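Local coordinates for protein esterase (Sinorhizobium meliloti 1021, PDB 4TX1) that acts as a carbohydrate acetylesterase of the SGNH-hydrolase family, probably with arylesterase activity, at residues V192-P197 and A205-A210; L149-N154 and G164-A169. All coordinates share one frame; numbering follows the deposited sequence.

Contact 1: V192-P197 and A205-A210; sequences VARTTP and AENTRA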
ATOM      1  N   VAL A 192       6.440  25.896 -28.634  1.00 20.83           N
ATOM      2  CA  VAL A 192       6.048  27.251 -28.261  1.00 19.65           C
ATOM      3  C   VAL A 192       6.789  27.818 -27.046  1.00 21.89           C
ATOM      4  O   VAL A 192       6.625  29.003 -26.703  1.00 22.52           O
ATOM      5  CB  VAL A 192       4.555  27.391 -28.083  1.00 22.90           C
ATOM      6  CG1 VAL A 192       3.753  27.131 -29.404  1.00 19.89           C
ATOM      7  CG2 VAL A 192       4.048  26.427 -26.963  1.00 21.14           C
ATOM      8  N   ALA A 193       7.542  26.977 -26.339  1.00 19.01           N
ATOM      9  CA  ALA A 193       8.123  27.301 -25.025  1.00 17.81           C
ATOM     10  C   ALA A 193       9.420  26.585 -24.832  1.00 15.85           C
ATOM     11  O   ALA A 193       9.715  25.551 -25.462  1.00 19.82           O
ATOM     12  CB  ALA A 193       7.138  26.989 -23.848  1.00 17.42           C
ATOM     13  N   ARG A 194      10.290  27.163 -24.013  1.00 15.64           N
ATOM     14  CA  ARG A 194      11.493  26.554 -23.634  1.00 15.04           C
ATOM     15  C   ARG A 194      11.744  26.671 -22.125  1.00 16.98           C
ATOM     16  O   ARG A 194      11.241  27.569 -21.446  1.00 16.45           O
ATOM     17  CB  ARG A 194      12.723  27.133 -24.354  1.00 17.24           C
ATOM     18  CG  ARG A 194      12.889  28.575 -24.034  1.00 17.84           C
ATOM     19  CD  ARG A 194      13.885  29.233 -24.988  1.00 21.34           C
ATOM     20  NE  ARG A 194      15.244  28.696 -24.956  1.00 24.35           N
ATOM     21  CZ  ARG A 194      16.239  29.039 -25.790  1.00 28.94           C
ATOM     22  NH1 ARG A 194      16.084  30.003 -26.687  1.00 30.27           N
ATOM     23  NH2 ARG A 194      17.420  28.471 -25.654  1.00 28.13           N
ATOM     24  N   THR A 195      12.556  25.745 -21.669  1.00 18.31           N
ATOM     25  CA  THR A 195      12.976  25.621 -20.279  1.00 17.10           C
ATOM     26  C   THR A 195      14.051  26.681 -19.964  1.00 18.06           C
ATOM     27  O   THR A 195      14.742  27.207 -20.860  1.00 17.73           O
ATOM     28  CB  THR A 195      13.497  24.222 -19.927  1.00 16.25           C
ATOM     29  OG1 THR A 195      14.554  23.794 -20.839  1.00 16.04           O
ATOM     30  CG2 THR A 195      12.342  23.199 -19.944  1.00 16.51           C
ATOM     31  N   THR A 196      14.135  27.011 -18.682  1.00 17.02           N
ATOM     32  CA  THR A 196      15.109  27.959 -18.216  1.00 18.96           C
ATOM     33  C   THR A 196      16.428  27.317 -17.814  1.00 18.38           C
ATOM     34  O   THR A 196      16.492  26.334 -17.085  1.00 17.07           O
ATOM     35  CB  THR A 196      14.588  28.868 -17.104  1.00 20.90           C
ATOM     36  OG1 THR A 196      15.714  29.609 -16.566  1.00 18.99           O
ATOM     37  CG2 THR A 196      13.994  28.044 -15.969  1.00 19.33           C
ATOM     38  N   PRO A 197      17.568  27.859 -18.261  1.00 18.37           N
ATOM     39  CA  PRO A 197      18.830  27.341 -17.789  1.00 17.99           C
ATOM     40  C   PRO A 197      19.216  27.587 -16.316  1.00 16.16           C
ATOM     41  O   PRO A 197      20.209  27.056 -15.886  1.00 18.84           O
ATOM     42  CB  PRO A 197      19.903  27.982 -18.741  1.00 19.42           C
ATOM     43  CG  PRO A 197      19.201  29.157 -19.203  1.00 20.29           C
ATOM     44  CD  PRO A 197      17.711  28.931 -19.289  1.00 19.83           C
ATOM     45  N   ALA A 205       7.801  32.601 -16.359  1.00 14.71           N
ATOM     46  CA  ALA A 205       6.383  33.004 -16.462  1.00 15.48           C
ATOM     47  C   ALA A 205       5.915  33.136 -17.881  1.00 17.02           C
ATOM     48  O   ALA A 205       4.816  32.699 -18.282  1.00 16.80           O
ATOM     49  CB  ALA A 205       6.040  34.261 -15.633  1.00 15.43           C
ATOM     50  N   GLU A 206       6.735  33.782 -18.688  1.00 16.15           N
ATOM     51  CA  GLU A 206       6.319  33.947 -20.077  1.00 16.59           C
ATOM     52  C   GLU A 206       6.263  32.622 -20.782  1.00 16.37           C
ATOM     53  O   GLU A 206       5.372  32.453 -21.646  1.00 17.73           O
ATOM     54  CB  GLU A 206       7.354  34.871 -20.784  1.00 17.94           C
ATOM     55  CG  GLU A 206       7.085  35.074 -22.257  1.00 20.40           C
ATOM     56  CD  GLU A 206       5.669  35.406 -22.687  1.00 25.52           C
ATOM     57  OE1 GLU A 206       4.837  36.025 -21.941  1.00 33.34           O
ATOM     58  OE2 GLU A 206       5.420  35.022 -23.906  1.00 32.42           O
ATOM     59  N   ASN A 207       7.237  31.729 -20.535  1.00 15.46           N
ATOM     60  CA  ASN A 207       7.256  30.444 -21.208  1.00 14.93           C
ATOM     61  C   ASN A 207       6.099  29.551 -20.752  1.00 17.21           C
ATOM     62  O   ASN A 207       5.517  28.797 -21.562  1.00 16.38           O
ATOM     63  CB  ASN A 207       8.562  29.750 -21.143  1.00 15.93           C
ATOM     64  CG  ASN A 207       9.560  30.276 -22.187  1.00 16.68           C
ATOM     65  OD1 ASN A 207       9.566  29.798 -23.301  1.00 17.97           O
ATOM     66  ND2 ASN A 207      10.415  31.204 -21.782  1.00 18.19           N
ATOM     67  N   THR A 208       5.676  29.742 -19.528  1.00 16.14           N
ATOM     68  CA  THR A 208       4.474  29.009 -19.030  1.00 15.10           C
ATOM     69  C   THR A 208       3.205  29.557 -19.728  1.00 16.60           C
ATOM     70  O   THR A 208       2.369  28.816 -20.244  1.00 17.41           O
ATOM     71  CB  THR A 208       4.354  29.185 -17.548  1.00 14.44           C
ATOM     72  OG1 THR A 208       5.570  28.764 -16.910  1.00 14.67           O
ATOM     73  CG2 THR A 208       3.103  28.363 -16.980  1.00 13.87           C
ATOM     74  N   ARG A 209       3.107  30.893 -19.863  1.00 15.59           N
ATOM     75  CA  ARG A 209       1.983  31.473 -20.609  1.00 17.29           C
ATOM     76  C   ARG A 209       1.912  31.009 -22.074  1.00 16.41           C
ATOM     77  O   ARG A 209       0.788  30.710 -22.600  1.00 19.17           O
ATOM     78  CB  ARG A 209       2.073  33.021 -20.569  1.00 20.90           C
ATOM     79  CG  ARG A 209       1.816  33.644 -19.240  1.00 24.58           C
ATOM     80  CD  ARG A 209       1.968  35.197 -19.370  1.00 28.84           C
ATOM     81  NE  ARG A 209       0.778  35.546 -20.024  1.00 34.72           N
ATOM     82  CZ  ARG A 209      -0.404  35.794 -19.449  1.00 39.94           C
ATOM     83  NH1 ARG A 209      -0.555  35.919 -18.134  1.00 39.08           N
ATOM     84  NH2 ARG A 209      -1.476  35.971 -20.262  1.00 40.11           N
ATOM     85  N   ALA A 210       3.056  30.802 -22.689  1.00 18.41           N
ATOM     86  CA  ALA A 210       3.205  30.444 -24.107  1.00 18.57           C
ATOM     87  C   ALA A 210       2.623  29.093 -24.334  1.00 21.86           C
ATOM     88  O   ALA A 210       1.988  28.838 -25.366  1.00 19.89           O
ATOM     89  CB  ALA A 210       4.644  30.482 -24.561  1.00 17.95           C
TER
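Ala193 and Asn207 mark the closest backbone approach, their CA atoms 5.0 Å apart where the extended loop 192-197 runs past the first turns of the helix that begins at 205-210. Asn207 carries the polar part of the contact. Its CG stands anti to its own carbonyl carbon (chi1 -81°), which sends the amide out from the helix to the loop, and OD1 accepts a hydrogen bond from Arg194 N at 2.8 Å. The N-H points almost straight at the oxygen (169°), yet the nitrogen sits well above the amide plane, 47° out of it. ND2 bonds to a residue adjoining one of the two segments, holding the other end of the amide. Arg194 O rests against the Asn207 side chain, 3.3 Å from CG. Between these segments lie Asp199 and His202, spaced as in the DxxH signature of SGNH hydrolases, and the contact closes the loop that bears this probable catalytic pair; Thr196 also pairs with His202 through the backbone. One turn along the helix, Ala210 CB packs onto Val192 O at 3.3 Å, while Val192 CG2 reaches Ala210 O from alongside at 3.6 Å. Ala193 points its methyl into the helix, 3.3 Å from Asn207 O. With an alanine in place of Asn207, Arg194 N would probably lose its acceptor on the helix and the 192-197 loop would be freer to shift away. Arg194 turns its aliphatic CG towards Asn207 OD1 at 3.6 Å, with the guanidinium plane nearly perpendicular to the amide.

Contact 2: L149-N154 and G164-A169; sequences LCETAN and GVEQSA
Val165 meets two flat groups of the loop 149-154: its CG2 sits over one face of the peptide joining Cys150 to Glu151, 3.5 Å from Cys150 C, and the same methyl also lies over a face of the Glu151 carboxylate, 4.1 Å from CD. The two planes stand almost perpendicular, and CG1 joins CG2 beneath the carboxylate, 4.0 Å from OE2. A bend at chi2 (-76°) folds the Glu151 chain back so that its end reaches the valine. Leu149 fills the other part of the contact, its CB and CG against Ser168 OG and Gly164 O. Leu149 N donates to Ser168 OG at 2.9 Å, and the serine hydroxyl in turn donates to Gly164 O at 2.8 Å, an acceptor that also takes Ser168 N. Water 1 donates to both Leu149 O and Val165 O, bridging loop and helix 164-168. Here the loop following strand 140-145 of the SGNH fold is fastened to a short helix, while Cys150 points away from it, near the probable catalytic triad. Glu151 OE2 lies 4.4 Å from Glu166 OE2, a proximity of like charges that would tend to raise the pKa of one carboxylate.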
ATOM      1  N   LEU A 149      14.370  19.500 -21.631  1.00 16.66           N
ATOM      2  CA  LEU A 149      15.344  19.938 -20.671  1.00 18.61           C
ATOM      3  C   LEU A 149      16.479  20.650 -21.408  1.00 20.24           C
ATOM      4  O   LEU A 149      16.742  20.332 -22.606  1.00 19.37           O
ATOM      5  CB  LEU A 149      15.985  18.871 -19.783  1.00 17.83           C
ATOM      6  CG  LEU A 149      15.134  17.878 -18.949  1.00 26.09           C
ATOM      7  CD1 LEU A 149      15.772  17.591 -17.636  1.00 25.29           C
ATOM      8  CD2 LEU A 149      13.685  18.166 -18.962  1.00 22.70           C
ATOM      9  N   CYS A 150      17.065  21.615 -20.727  1.00 20.17           N
ATOM     10  CA  CYS A 150      18.303  22.262 -21.245  1.00 20.34           C
ATOM     11  C   CYS A 150      19.454  22.105 -20.278  1.00 20.34           C
ATOM     12  O   CYS A 150      19.285  21.719 -19.123  1.00 19.42           O
ATOM     13  CB  CYS A 150      18.038  23.733 -21.605  1.00 18.67           C
ATOM     14  SG  CYS A 150      17.704  24.781 -20.193  1.00 19.18           S
ATOM     15  N   GLU A 151      20.701  22.403 -20.727  1.00 21.27           N
ATOM     16  CA  GLU A 151      21.862  22.319 -19.872  1.00 20.82           C
ATOM     17  C   GLU A 151      21.815  23.419 -18.811  1.00 20.42           C
ATOM     18  O   GLU A 151      21.255  24.492 -19.023  1.00 19.24           O
ATOM     19  CB  GLU A 151      23.190  22.409 -20.641  1.00 26.50           C
ATOM     20  CG  GLU A 151      23.341  21.461 -21.795  1.00 32.20           C
ATOM     21  CD  GLU A 151      23.648  20.028 -21.399  1.00 39.25           C
ATOM     22  OE1 GLU A 151      23.902  19.771 -20.190  1.00 43.04           O
ATOM     23  OE2 GLU A 151      23.650  19.143 -22.335  1.00 41.74           O
ATOM     24  N   THR A 152      22.322  23.100 -17.642  1.00 19.43           N
ATOM     25  CA  THR A 152      22.330  24.027 -16.537  1.00 19.77           C
ATOM     26  C   THR A 152      23.588  23.953 -15.753  1.00 20.66           C
ATOM     27  O   THR A 152      24.204  22.884 -15.617  1.00 23.21           O
ATOM     28  CB  THR A 152      21.097  23.747 -15.632  1.00 21.50           C
ATOM     29  OG1 THR A 152      20.986  24.732 -14.608  1.00 20.34           O
ATOM     30  CG2 THR A 152      21.193  22.316 -14.997  1.00 22.22           C
ATOM     31  N   ALA A 153      23.983  25.124 -15.202  1.00 21.97           N
ATOM     32  CA  ALA A 153      25.122  25.207 -14.293  1.00 22.15           C
ATOM     33  C   ALA A 153      24.775  24.746 -12.885  1.00 25.32           C
ATOM     34  O   ALA A 153      25.663  24.534 -12.047  1.00 25.73           O
ATOM     35  CB  ALA A 153      25.638  26.679 -14.257  1.00 25.57           C
ATOM     36  N   ASN A 154      23.474  24.559 -12.619  1.00 22.30           N
ATOM     37  CA  ASN A 154      22.998  24.213 -11.255  1.00 24.34           C
ATOM     38  C   ASN A 154      23.385  22.804 -11.064  1.00 25.18           C
ATOM     39  O   ASN A 154      22.810  21.919 -11.715  1.00 19.87           O
ATOM     40  CB  ASN A 154      21.513  24.392 -11.195  1.00 23.36           C
ATOM     41  CG  ASN A 154      20.931  24.183  -9.814  1.00 26.13           C
ATOM     42  OD1 ASN A 154      20.106  24.972  -9.335  1.00 37.95           O
ATOM     43  ND2 ASN A 154      21.339  23.173  -9.183  1.00 21.35           N
ATOM     44  N   GLY A 164      19.144  13.800 -19.058  1.00 17.46           N
ATOM     45  CA  GLY A 164      17.787  14.226 -19.413  1.00 17.16           C
ATOM     46  C   GLY A 164      17.677  15.124 -20.595  1.00 18.31           C
ATOM     47  O   GLY A 164      16.641  15.234 -21.207  1.00 17.64           O
ATOM     48  N   VAL A 165      18.750  15.888 -20.906  1.00 17.74           N
ATOM     49  CA  VAL A 165      18.617  16.763 -22.086  1.00 17.91           C
ATOM     50  C   VAL A 165      18.461  15.892 -23.342  1.00 17.02           C
ATOM     51  O   VAL A 165      17.542  16.097 -24.152  1.00 18.78           O
ATOM     52  CB  VAL A 165      19.859  17.662 -22.200  1.00 19.58           C
ATOM     53  CG1 VAL A 165      19.886  18.397 -23.561  1.00 19.84           C
ATOM     54  CG2 VAL A 165      19.835  18.667 -21.054  1.00 18.28           C
ATOM     55  N   GLU A 166      19.323  14.907 -23.467  1.00 17.74           N
ATOM     56  CA  GLU A 166      19.235  14.051 -24.629  1.00 20.68           C
ATOM     57  C   GLU A 166      17.950  13.208 -24.672  1.00 19.21           C
ATOM     58  O   GLU A 166      17.320  13.061 -25.711  1.00 19.19           O
ATOM     59  CB  GLU A 166      20.451  13.184 -24.657  1.00 24.05           C
ATOM     60  CG  GLU A 166      21.743  13.994 -24.793  1.00 30.70           C
ATOM     61  CD  GLU A 166      22.407  14.486 -23.465  1.00 38.31           C
ATOM     62  OE1 GLU A 166      21.852  14.511 -22.279  1.00 30.23           O
ATOM     63  OE2 GLU A 166      23.590  14.896 -23.639  1.00 46.46           O
ATOM     64  N   GLN A 167      17.548  12.650 -23.510  1.00 17.34           N
ATOM     65  CA  GLN A 167      16.290  11.852 -23.508  1.00 15.74           C
ATOM     66  C   GLN A 167      15.042  12.680 -23.705  1.00 16.72           C
ATOM     67  O   GLN A 167      14.122  12.297 -24.410  1.00 16.50           O
ATOM     68  CB  GLN A 167      16.246  10.914 -22.283  1.00 16.78           C
ATOM     69  CG  GLN A 167      17.241   9.743 -22.235  1.00 16.83           C
ATOM     70  CD  GLN A 167      16.874   8.664 -23.257  1.00 18.95           C
ATOM     71  OE1 GLN A 167      15.722   8.237 -23.354  1.00 19.65           O
ATOM     72  NE2 GLN A 167      17.869   8.261 -24.081  1.00 21.87           N
ATOM     73  N   SER A 168      14.954  13.867 -23.095  1.00 15.55           N
ATOM     74  CA  SER A 168      13.767  14.606 -23.179  1.00 16.90           C
ATOM     75  C   SER A 168      13.492  15.090 -24.578  1.00 19.93           C
ATOM     76  O   SER A 168      12.368  15.362 -24.917  1.00 17.83           O
ATOM     77  CB  SER A 168      13.727  15.741 -22.183  1.00 19.05           C
ATOM     78  OG  SER A 168      14.686  16.766 -22.522  1.00 20.23           O
ATOM     79  N   ALA A 169      14.558  15.214 -25.369  1.00 19.59           N
ATOM     80  CA  ALA A 169      14.395  15.619 -26.779  1.00 19.75           C
ATOM     81  C   ALA A 169      13.613  14.594 -27.555  1.00 21.32           C
ATOM     82  O   ALA A 169      13.053  14.894 -28.655  1.00 21.22           O
ATOM     83  CB  ALA A 169      15.811  15.814 -27.402  1.00 19.44           C
TER
HETATM   84  O   HOH W   1      16.551  18.492 -24.706  1.00 22.39           O

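Following the chain, strand 140-145 of the parallel sheet leads into the loop 149-154, and contact 2 closes a loop that contains helix 155-160, where helix 164-168 comes back against 149-154. Helix 171-182 and strand 185-188 follow before contact 1 closes a second loop, between 192-197 and the start of helix 205-223. The two closures are in series, neither nested nor crossed, with centres about 15 Å apart. Their first segments nevertheless touch: Thr152 OG1 and Pro197 O form a probable hydrogen bond at 2.8 Å, and Cys150 SG packs beside Pro197 N and Thr196 O. The loops that follow two neighbouring strands, 140-145 and 185-188, are thus joined.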